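Local coordinates for extracellular sialidase/neuraminidase, putative (Aspergillus fumigatus, PDB 2XZI), which probably hydrolyses terminal sialic acid linkages as an exo-sialidase, with KDN (deaminoneuraminic acid) the preferred sugar, at residues I33-F38 / N69-R74; T48-A53 / D87-R92; I191-T194 / L198-P201; G230-T235 / L240-R245. All blocks are in the same frame, centred on the assembly; numbering follows the deposited sequence.

Contact 1: residues I33-F38 / N69-R74; sequences IGFHSF and NLVYKR. With NA (sodium ion), chain E.
V71 divides its two methyls between two phenylalanines of the segment 33-38. CG1 meets the outer end of the F35 ring, 3.7 Å from CZ, while CG2 comes to the edge of the F38 ring, near its plane, 3.8 Å from CE1. A beta-branched residue suits this place because both branches leave directly from CB, one for each ring. Both phenylalanines hold CG anti to the carbonyl carbon (chi1 -57° in F35, -64° in F38), which carries their far ring atoms over to the strand.

The polar part belongs to N69. Its amide stands nearly perpendicular to the F35 ring (planes 85° apart), with ND2 at the ring edge, 3.8 Å from CE1. The other amide atom, OD1, binds the sodium ion at 2.4 Å, and ND2 donates to a water (3.0 Å) that is itself a ligand of the metal. An asparagine fits here because it offers an oxygen to the cation and an N-H to the metal's water. D67 and the carbonyl oxygens of G96 and G98 complete the site.

In this antiparallel sheet F38, on strand 37-45, reaches V71 across strand 51-58, while F35 comes from the loop before its strand.

Contact 2: residues T48-A53 / D87-R92; sequences TGRILA and DWEPLR
W88 reaches across to strand 51-58 with the far rim of its indole. CH2 lies 3.7 Å from CG2 of I51, and CZ3 is 4.0 Å from CB of A53; both aliphatic groups approach the ring system obliquely. The indole holds CG anti to the carbonyl carbon (chi1 -72°), which sends its six-membered ring over the strand. The branched I51 lays CG2 and CB against CH2, whereas the single methyl of A53 lets the wide ring settle close to the backbone. NE1 donates to the carbonyl of G82, and W372 meets the indole edge to face.

E89 turns from apolar packing to charge. Its OE2 is 4.4 Å from NH1 of R50, beyond a salt bridge; the stronger partner of this carboxylate is R74, and R50 NH1 itself donates to the carbonyl of T75. R92 brings its guanidinium beneath OE1 of E89, 3.2 Å from NH2, with the oxygen over one face so that charge alone links them.

The loop before strand 92-93 is thus packed on strand 51-58 of the same propeller blade, by a buried hydrocarbon patch around W88 and, beside it, a cluster of charges, E89 with R50, R74 and R92, in which the carboxylate would probably remain ionised.

Contact 3: residues I191-T194 / L198-P201; sequences IRLT and LVIP
I191 places CG1 between its backbone N and carbonyl carbon (chi1 61°), and from there the branch leans on V199, 4.0 Å from CB. The two side chains lie side by side and point the same way, as expected of directly paired residues on one face of an antiparallel ladder. V199 has CG2 anti to the carbonyl carbon (CG1 lies at chi1 -175°), and that methyl meets L193, 3.8 Å from CD1. L193 has already left the strand, yet its isobutyl group bends back so that CG and both terminal methyls gather round CG2. Beta-branched residues at 191 and 199 favour the extended backbone and give each other broad flanks to pack on.

The backbone supplies the regular part. I191 and V199 form a hydrogen-bonded pair: I191 N donates to V199 O at 2.9 Å, and V199 N returns the bond to I191 O with an N-H...O angle of 164°. The same I191 oxygen also receives a CA-H contact from L198, 3.3 Å from its CA.

R192 and L198, the following non-hydrogen-bonded pair, lie on the other face. L198 crosses the arginine at about a right angle and touches its aliphatic base, CD2 being 3.7 Å from CB; the charge is met by D111, to which NE makes a salt bridge.

On the face of I191 and V199, I232 of strand 230-234 covers both side chains. The pairing is that of a short antiparallel beta hairpin, with strand 191-192 outermost in a four-stranded antiparallel sheet, one blade of the sialidase beta-propeller.

Contact 4: residues G230-T235 / L240-R245; sequences GTIVQT and LYRNDR. With KDM (deamino-alpha-neuraminic acid), chain C.
T231 and N243 lie side by side, pointing the same way, and the threonine turns its hydroxyl onto the opposite strand: OG1 donates to N243 O at 2.7 Å, in the carbonyl plane and on a lone pair. With OG1 between the backbone N and the carbonyl carbon (chi1 78°), a threonine can satisfy its own hydroxyl inside the sheet. On the same face Y241 crosses V233 obliquely, Y241 CD1 3.5 Å from V233 CG1; it also meets T235, just beyond the strand, at about a right angle. N243 ND2 donates to the tyrosine OH, and N243 OD1 accepts from R252 NE.

On the other face R242 slants across I232, R242 CD 3.8 Å from I232 CD1. It grips D244 side-on, NE to OD1 at 2.9 Å and NH2 to OD2 at 2.8 Å; OD2 also accepts from G227 N. This paired charge lies over G230, whose lack of a side chain leaves room. Extended R245 reaches the sugar pocket, its NH2 2.9 Å from the ligand's carboxylate oxygen O1B.

The hairpin belongs to a blade of the sialidase beta-propeller: strand 250-258 pairs with 240-244, V280 of the next sheet packs on V233, and F262 and F265 lie against R242.

How the contacts relate
Contacts 1 and 2 both reach the same antiparallel sheet, in which strand 51-58 neighbours 37-45 and 68-74: their centres are 13 Å apart, their segments alternate along the chain, and they meet where K73 N lies 2.8 Å from A53 O and R74 NH2 forms a salt bridge with E89 OE2 at 2.8 Å. Contacts 3 and 4 make a second pair, with centres 10 Å apart, in which the two hairpins touch through T194 N and Q234 OE1 (2.9 Å). Contact 1 lies on the opposite side of the chain's centre from contacts 3 and 4, about 27 Å away between centres. R245 of contact 4 binds the sugar, whereas N69 of contact 1 binds the sodium ion; the F38 side chain is about 12 Å from a bound KDN.

Contact 1: residues I33-F38 / N69-R74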
# COMPACT_ATOMS: atom_id res chain seq x y z
N ILE A 33 -21.66 -1.75 10.62
CA ILE A 33 -20.76 -0.60 10.57
C ILE A 33 -20.31 -0.30 9.14
O ILE A 33 -19.74 -1.18 8.47
CB ILE A 33 -19.53 -0.77 11.51
CG1 ILE A 33 -19.93 -0.80 12.99
CG2 ILE A 33 -18.45 0.29 11.21
CD1 ILE A 33 -20.52 0.49 13.51
N GLY A 34 -20.61 0.91 8.67
CA GLY A 34 -20.24 1.33 7.33
C GLY A 34 -19.18 2.40 7.33
O GLY A 34 -18.72 2.85 8.40
N PHE A 35 -18.81 2.83 6.13
CA PHE A 35 -17.69 3.74 5.95
C PHE A 35 -17.96 4.72 4.83
O PHE A 35 -18.36 4.33 3.71
CB PHE A 35 -16.39 2.96 5.69
CG PHE A 35 -16.06 1.97 6.76
CD1 PHE A 35 -15.34 2.34 7.88
CD2 PHE A 35 -16.50 0.66 6.67
CE1 PHE A 35 -15.05 1.43 8.88
CE2 PHE A 35 -16.23 -0.28 7.67
CZ PHE A 35 -15.50 0.10 8.78
N HIS A 36 -17.76 6.00 5.13
CA HIS A 36 -17.86 7.03 4.13
C HIS A 36 -16.91 6.72 2.97
O HIS A 36 -17.30 6.73 1.80
CB HIS A 36 -17.52 8.37 4.79
CG HIS A 36 -17.54 9.53 3.85
ND1 HIS A 36 -16.51 9.81 2.98
CD2 HIS A 36 -18.47 10.49 3.66
CE1 HIS A 36 -16.81 10.89 2.28
NE2 HIS A 36 -18.00 11.32 2.67
N SER A 37 -15.65 6.44 3.33
CA SER A 37 -14.56 6.28 2.37
C SER A 37 -13.66 5.13 2.71
O SER A 37 -13.52 4.73 3.87
CB SER A 37 -13.73 7.55 2.33
OG SER A 37 -14.41 8.59 1.66
N PHE A 38 -13.03 4.62 1.67
CA PHE A 38 -11.95 3.66 1.82
C PHE A 38 -10.74 4.25 1.13
O PHE A 38 -10.84 4.73 0.01
CB PHE A 38 -12.32 2.33 1.19
CG PHE A 38 -13.49 1.66 1.86
CD1 PHE A 38 -13.30 0.89 2.99
CD2 PHE A 38 -14.78 1.80 1.36
CE1 PHE A 38 -14.35 0.25 3.63
CE2 PHE A 38 -15.85 1.18 2.01
CZ PHE A 38 -15.63 0.39 3.12
N ASN A 69 -10.93 2.55 10.84
CA ASN A 69 -10.69 1.14 11.13
C ASN A 69 -9.90 0.48 10.03
O ASN A 69 -9.99 0.90 8.86
CB ASN A 69 -12.01 0.38 11.38
CG ASN A 69 -12.85 1.00 12.46
OD1 ASN A 69 -12.34 1.73 13.30
ND2 ASN A 69 -14.15 0.69 12.47
N LEU A 70 -9.14 -0.55 10.39
CA LEU A 70 -8.39 -1.30 9.39
C LEU A 70 -9.24 -2.47 8.94
O LEU A 70 -9.50 -3.38 9.73
CB LEU A 70 -7.06 -1.80 9.95
CG LEU A 70 -5.92 -2.00 8.95
CD1 LEU A 70 -6.20 -3.11 7.92
CD2 LEU A 70 -5.56 -0.72 8.26
N VAL A 71 -9.66 -2.43 7.68
CA VAL A 71 -10.58 -3.41 7.10
C VAL A 71 -9.90 -4.23 6.02
O VAL A 71 -8.81 -3.89 5.57
CB VAL A 71 -11.90 -2.73 6.59
CG1 VAL A 71 -12.65 -2.08 7.76
CG2 VAL A 71 -11.62 -1.74 5.44
N TYR A 72 -10.52 -5.33 5.61
CA TYR A 72 -9.95 -6.18 4.59
C TYR A 72 -10.98 -7.06 3.91
O TYR A 72 -12.10 -7.24 4.42
CB TYR A 72 -8.82 -7.04 5.17
CG TYR A 72 -9.23 -8.21 6.05
CD1 TYR A 72 -9.68 -8.01 7.34
CD2 TYR A 72 -9.10 -9.51 5.59
CE1 TYR A 72 -10.01 -9.09 8.16
CE2 TYR A 72 -9.45 -10.60 6.40
CZ TYR A 72 -9.89 -10.38 7.68
OH TYR A 72 -10.23 -11.44 8.51
N LYS A 73 -10.59 -7.60 2.76
CA LYS A 73 -11.32 -8.67 2.10
C LYS A 73 -10.34 -9.73 1.66
O LYS A 73 -9.20 -9.43 1.32
CB LYS A 73 -12.05 -8.14 0.87
CG LYS A 73 -13.22 -7.22 1.16
CD LYS A 73 -13.90 -6.80 -0.13
CE LYS A 73 -15.15 -6.03 0.21
NZ LYS A 73 -16.00 -5.79 -0.96
N ARG A 74 -10.78 -10.97 1.64
CA ARG A 74 -10.01 -12.06 1.07
C ARG A 74 -10.73 -12.60 -0.14
O ARG A 74 -11.96 -12.51 -0.23
CB ARG A 74 -9.88 -13.22 2.06
CG ARG A 74 -9.57 -12.84 3.51
CD ARG A 74 -9.23 -14.11 4.29
NE ARG A 74 -10.33 -15.09 4.25
CZ ARG A 74 -10.18 -16.39 4.52
NH1 ARG A 74 -9.00 -16.90 4.81
NH2 ARG A 74 -11.24 -17.19 4.46
NA NA E . -12.84 2.56 15.45
O HOH W 1 -15.21 2.34 14.75
O HOH W 2 -10.71 3.21 15.04

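Contact 2: residues T48-A53 / D87-R92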
# COMPACT_ATOMS: atom_id res chain seq x y z
N THR A 48 -0.64 -19.72 -0.32
CA THR A 48 -1.65 -20.65 -0.81
C THR A 48 -2.21 -20.20 -2.15
O THR A 48 -2.84 -21.00 -2.85
CB THR A 48 -2.86 -20.80 0.16
OG1 THR A 48 -3.60 -19.57 0.21
CG2 THR A 48 -2.43 -21.21 1.56
N GLY A 49 -2.00 -18.92 -2.50
CA GLY A 49 -2.69 -18.33 -3.66
C GLY A 49 -3.85 -17.40 -3.32
O GLY A 49 -4.35 -16.66 -4.17
N ARG A 50 -4.31 -17.43 -2.07
CA ARG A 50 -5.35 -16.51 -1.62
C ARG A 50 -4.82 -15.09 -1.68
O ARG A 50 -3.63 -14.85 -1.38
CB ARG A 50 -5.76 -16.84 -0.20
CG ARG A 50 -7.13 -16.27 0.17
CD ARG A 50 -7.53 -16.62 1.59
NE ARG A 50 -7.66 -18.06 1.84
CZ ARG A 50 -8.76 -18.78 1.64
NH1 ARG A 50 -9.87 -18.23 1.13
NH2 ARG A 50 -8.74 -20.08 1.93
N ILE A 51 -5.70 -14.15 -2.02
CA ILE A 51 -5.35 -12.73 -2.05
C ILE A 51 -6.01 -12.04 -0.88
O ILE A 51 -7.20 -12.24 -0.63
CB ILE A 51 -5.70 -12.07 -3.41
CG1 ILE A 51 -5.00 -12.85 -4.55
CG2 ILE A 51 -5.26 -10.62 -3.42
CD1 ILE A 51 -5.41 -12.46 -5.95
N LEU A 52 -5.22 -11.23 -0.15
CA LEU A 52 -5.70 -10.42 0.97
C LEU A 52 -5.56 -8.95 0.60
O LEU A 52 -4.46 -8.49 0.30
CB LEU A 52 -4.88 -10.70 2.22
CG LEU A 52 -4.71 -12.15 2.65
CD1 LEU A 52 -3.86 -12.26 3.93
CD2 LEU A 52 -6.06 -12.81 2.86
N ALA A 53 -6.69 -8.24 0.61
CA ALA A 53 -6.73 -6.80 0.32
C ALA A 53 -7.13 -6.03 1.57
O ALA A 53 -8.17 -6.31 2.18
CB ALA A 53 -7.71 -6.54 -0.81
N ASP A 87 -15.85 -13.55 -6.60
CA ASP A 87 -14.71 -14.29 -6.06
C ASP A 87 -14.23 -13.78 -4.70
O ASP A 87 -13.35 -14.39 -4.07
CB ASP A 87 -13.55 -14.25 -7.06
CG ASP A 87 -13.80 -15.11 -8.28
OD1 ASP A 87 -14.41 -16.19 -8.12
OD2 ASP A 87 -13.37 -14.72 -9.38
N TRP A 88 -14.77 -12.64 -4.26
CA TRP A 88 -14.30 -11.96 -3.06
C TRP A 88 -15.28 -12.09 -1.90
O TRP A 88 -16.50 -11.95 -2.08
CB TRP A 88 -14.05 -10.48 -3.36
CG TRP A 88 -12.84 -10.24 -4.20
CD1 TRP A 88 -12.79 -10.15 -5.57
CD2 TRP A 88 -11.51 -10.04 -3.73
NE1 TRP A 88 -11.49 -9.91 -5.98
CE2 TRP A 88 -10.69 -9.83 -4.87
CE3 TRP A 88 -10.92 -9.99 -2.46
CZ2 TRP A 88 -9.33 -9.60 -4.78
CZ3 TRP A 88 -9.56 -9.76 -2.37
CH2 TRP A 88 -8.78 -9.55 -3.52
N GLU A 89 -14.73 -12.34 -0.72
CA GLU A 89 -15.54 -12.34 0.51
C GLU A 89 -16.09 -10.94 0.83
O GLU A 89 -15.59 -9.94 0.34
CB GLU A 89 -14.71 -12.85 1.68
CG GLU A 89 -14.35 -14.33 1.60
CD GLU A 89 -13.45 -14.77 2.75
OE1 GLU A 89 -12.92 -13.90 3.47
OE2 GLU A 89 -13.26 -16.00 2.91
N PRO A 90 -17.12 -10.88 1.70
CA PRO A 90 -17.55 -9.59 2.24
C PRO A 90 -16.51 -8.93 3.14
O PRO A 90 -15.57 -9.59 3.61
CB PRO A 90 -18.80 -9.94 3.07
CG PRO A 90 -19.27 -11.25 2.55
CD PRO A 90 -18.02 -11.97 2.12
N LEU A 91 -16.67 -7.64 3.34
CA LEU A 91 -15.77 -6.85 4.17
C LEU A 91 -15.65 -7.41 5.59
O LEU A 91 -16.66 -7.74 6.22
CB LEU A 91 -16.25 -5.40 4.22
CG LEU A 91 -15.24 -4.42 4.80
CD1 LEU A 91 -14.14 -4.14 3.78
CD2 LEU A 91 -15.98 -3.14 5.16
N ARG A 92 -14.41 -7.49 6.07
CA ARG A 92 -14.09 -7.86 7.45
C ARG A 92 -13.18 -6.80 8.08
O ARG A 92 -12.76 -5.86 7.39
CB ARG A 92 -13.38 -9.21 7.49
CG ARG A 92 -14.18 -10.38 6.95
CD ARG A 92 -13.33 -11.62 7.05
NE ARG A 92 -14.00 -12.80 6.54
CZ ARG A 92 -13.54 -14.03 6.70
NH1 ARG A 92 -12.41 -14.23 7.35
NH2 ARG A 92 -14.21 -15.06 6.21

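Contact 3: residues I191-T194 / L198-P201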
# COMPACT_ATOMS: atom_id res chain seq x y z
N ILE A 191 8.66 -6.92 2.05
CA ILE A 191 9.19 -7.95 1.17
C ILE A 191 9.99 -8.99 1.93
O ILE A 191 10.42 -8.74 3.06
CB ILE A 191 10.09 -7.35 0.05
CG1 ILE A 191 11.30 -6.63 0.66
CG2 ILE A 191 9.25 -6.47 -0.89
CD1 ILE A 191 12.25 -6.04 -0.35
N ARG A 192 10.18 -10.13 1.29
CA ARG A 192 11.10 -11.17 1.77
C ARG A 192 12.24 -11.27 0.77
O ARG A 192 11.99 -11.44 -0.44
CB ARG A 192 10.36 -12.50 1.92
CG ARG A 192 11.16 -13.63 2.58
CD ARG A 192 11.80 -14.52 1.54
NE ARG A 192 12.19 -15.84 2.07
CZ ARG A 192 13.07 -16.65 1.50
NH1 ARG A 192 13.69 -16.30 0.36
NH2 ARG A 192 13.36 -17.82 2.05
N LEU A 193 13.47 -11.21 1.27
CA LEU A 193 14.67 -11.20 0.43
C LEU A 193 15.07 -12.60 0.00
O LEU A 193 14.75 -13.58 0.69
CB LEU A 193 15.82 -10.54 1.17
CG LEU A 193 15.54 -9.14 1.74
CD1 LEU A 193 16.84 -8.56 2.32
CD2 LEU A 193 15.04 -8.21 0.65
N THR A 194 15.80 -12.68 -1.11
CA THR A 194 16.39 -13.95 -1.54
C THR A 194 17.19 -14.57 -0.39
O THR A 194 17.17 -15.78 -0.22
CB THR A 194 17.29 -13.77 -2.79
OG1 THR A 194 18.29 -12.78 -2.51
CG2 THR A 194 16.46 -13.35 -3.99
N LEU A 198 13.14 -10.33 6.21
CA LEU A 198 12.02 -9.45 5.84
C LEU A 198 12.47 -8.00 5.90
O LEU A 198 13.25 -7.62 6.77
CB LEU A 198 10.83 -9.64 6.78
CG LEU A 198 10.26 -11.06 6.91
CD1 LEU A 198 9.02 -11.06 7.77
CD2 LEU A 198 9.93 -11.63 5.54
N VAL A 199 11.96 -7.18 4.98
CA VAL A 199 12.21 -5.75 5.03
C VAL A 199 10.89 -5.03 4.84
O VAL A 199 10.18 -5.25 3.83
CB VAL A 199 13.21 -5.27 3.94
CG1 VAL A 199 13.52 -3.79 4.14
CG2 VAL A 199 14.49 -6.06 3.99
N ILE A 200 10.56 -4.19 5.82
CA ILE A 200 9.34 -3.40 5.83
C ILE A 200 9.72 -1.92 5.78
O ILE A 200 10.47 -1.44 6.64
CB ILE A 200 8.47 -3.74 7.08
CG1 ILE A 200 8.11 -5.24 7.10
CG2 ILE A 200 7.22 -2.85 7.13
CD1 ILE A 200 9.18 -6.19 7.74
N PRO A 201 9.24 -1.19 4.77
CA PRO A 201 9.62 0.22 4.68
C PRO A 201 8.81 1.06 5.64
O PRO A 201 7.61 0.83 5.81
CB PRO A 201 9.28 0.58 3.23
CG PRO A 201 8.09 -0.29 2.91
CD PRO A 201 8.33 -1.59 3.67

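Contact 4: residues G230-T235 / L240-R245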
# COMPACT_ATOMS: atom_id res chain seq x y z
N GLY A 230 7.50 5.23 2.28
CA GLY A 230 8.45 4.53 1.45
C GLY A 230 7.96 3.23 0.86
O GLY A 230 6.99 2.63 1.35
N THR A 231 8.63 2.82 -0.21
CA THR A 231 8.47 1.51 -0.85
C THR A 231 9.84 0.85 -0.90
O THR A 231 10.86 1.53 -0.93
CB THR A 231 7.87 1.56 -2.29
OG1 THR A 231 8.87 1.96 -3.26
CG2 THR A 231 6.67 2.49 -2.38
N ILE A 232 9.84 -0.48 -0.89
CA ILE A 232 11.07 -1.27 -0.92
C ILE A 232 10.93 -2.40 -1.94
O ILE A 232 9.85 -3.03 -2.07
CB ILE A 232 11.41 -1.83 0.50
CG1 ILE A 232 12.83 -2.42 0.56
CG2 ILE A 232 10.39 -2.88 0.97
CD1 ILE A 232 13.91 -1.41 0.77
N VAL A 233 12.01 -2.65 -2.67
CA VAL A 233 12.09 -3.83 -3.54
C VAL A 233 13.52 -4.34 -3.52
O VAL A 233 14.46 -3.58 -3.26
CB VAL A 233 11.58 -3.54 -4.98
CG1 VAL A 233 12.69 -2.94 -5.86
CG2 VAL A 233 10.97 -4.79 -5.63
N GLN A 234 13.66 -5.63 -3.80
CA GLN A 234 14.96 -6.20 -4.06
C GLN A 234 15.09 -6.28 -5.57
O GLN A 234 14.28 -6.90 -6.24
CB GLN A 234 15.07 -7.59 -3.45
CG GLN A 234 16.50 -8.11 -3.43
CD GLN A 234 16.63 -9.49 -2.83
OE1 GLN A 234 15.65 -10.24 -2.67
NE2 GLN A 234 17.86 -9.85 -2.51
N THR A 235 16.09 -5.57 -6.09
CA THR A 235 16.31 -5.46 -7.52
C THR A 235 16.96 -6.76 -8.04
O THR A 235 17.39 -7.58 -7.23
CB THR A 235 17.09 -4.17 -7.88
OG1 THR A 235 18.19 -4.00 -6.98
CG2 THR A 235 16.17 -2.96 -7.73
N LEU A 240 19.02 -3.79 -2.38
CA LEU A 240 17.77 -3.15 -1.95
C LEU A 240 17.60 -1.81 -2.63
O LEU A 240 18.58 -1.13 -2.97
CB LEU A 240 17.74 -2.94 -0.43
CG LEU A 240 17.86 -4.19 0.45
CD1 LEU A 240 17.87 -3.84 1.94
CD2 LEU A 240 16.75 -5.18 0.14
N TYR A 241 16.35 -1.41 -2.79
CA TYR A 241 15.98 -0.20 -3.52
C TYR A 241 14.81 0.42 -2.76
O TYR A 241 13.76 -0.22 -2.64
CB TYR A 241 15.59 -0.62 -4.95
CG TYR A 241 14.88 0.36 -5.87
CD1 TYR A 241 13.49 0.47 -5.85
CD2 TYR A 241 15.58 1.09 -6.83
CE1 TYR A 241 12.83 1.31 -6.73
CE2 TYR A 241 14.91 1.95 -7.71
CZ TYR A 241 13.54 2.05 -7.65
OH TYR A 241 12.86 2.90 -8.51
N ARG A 242 15.02 1.63 -2.23
CA ARG A 242 13.94 2.42 -1.65
C ARG A 242 13.46 3.42 -2.69
O ARG A 242 14.27 4.08 -3.36
CB ARG A 242 14.37 3.19 -0.40
CG ARG A 242 14.41 2.40 0.91
CD ARG A 242 13.02 2.23 1.59
NE ARG A 242 12.38 3.48 2.03
CZ ARG A 242 11.97 3.76 3.27
NH1 ARG A 242 12.12 2.88 4.26
NH2 ARG A 242 11.39 4.93 3.54
N ASN A 243 12.14 3.52 -2.84
CA ASN A 243 11.54 4.48 -3.76
C ASN A 243 10.42 5.17 -2.99
O ASN A 243 9.36 4.59 -2.73
CB ASN A 243 11.06 3.75 -5.03
CG ASN A 243 10.42 4.67 -6.04
OD1 ASN A 243 9.62 5.54 -5.68
ND2 ASN A 243 10.74 4.47 -7.32
N ASP A 244 10.70 6.39 -2.55
CA ASP A 244 9.87 7.08 -1.58
C ASP A 244 9.11 8.24 -2.20
O ASP A 244 9.54 8.85 -3.19
CB ASP A 244 10.75 7.64 -0.45
CG ASP A 244 11.29 6.56 0.49
OD1 ASP A 244 11.23 5.36 0.14
OD2 ASP A 244 11.79 6.91 1.57
N ARG A 245 7.99 8.57 -1.57
CA ARG A 245 7.25 9.79 -1.85
C ARG A 245 8.08 11.01 -1.47
O ARG A 245 8.62 11.07 -0.35
CB ARG A 245 5.97 9.76 -1.01
CG ARG A 245 5.16 11.05 -1.03
CD ARG A 245 3.94 10.89 -0.16
NE ARG A 245 3.22 12.15 0.03
CZ ARG A 245 1.96 12.23 0.46
NH1 ARG A 245 1.24 11.12 0.67
NH2 ARG A 245 1.40 13.42 0.62
C2 KDM C . -2.14 11.66 2.97
C1 KDM C . -2.25 11.94 1.48
C3 KDM C . -2.87 10.36 3.34
C4 KDM C . -2.29 9.65 4.59
C5 KDM C . -1.36 10.52 5.45
C6 KDM C . -0.22 11.07 4.55
C7 KDM C . 0.63 12.15 5.25
C8 KDM C . 1.85 12.52 4.39
C9 KDM C . 2.67 13.62 5.05
O5 KDM C . -0.84 9.77 6.58
O1A KDM C . -3.20 11.42 0.85
O1B KDM C . -1.37 12.70 1.00
O4 KDM C . -3.38 9.22 5.40
O6 KDM C . -0.71 11.65 3.30
O7 KDM C . -0.18 13.30 5.48
O8 KDM C . 2.71 11.39 4.20
O9 KDM C . 3.23 13.07 6.25
O2 KDM C . -2.77 12.78 3.60
O HOH W 3 18.97 -1.58 -5.84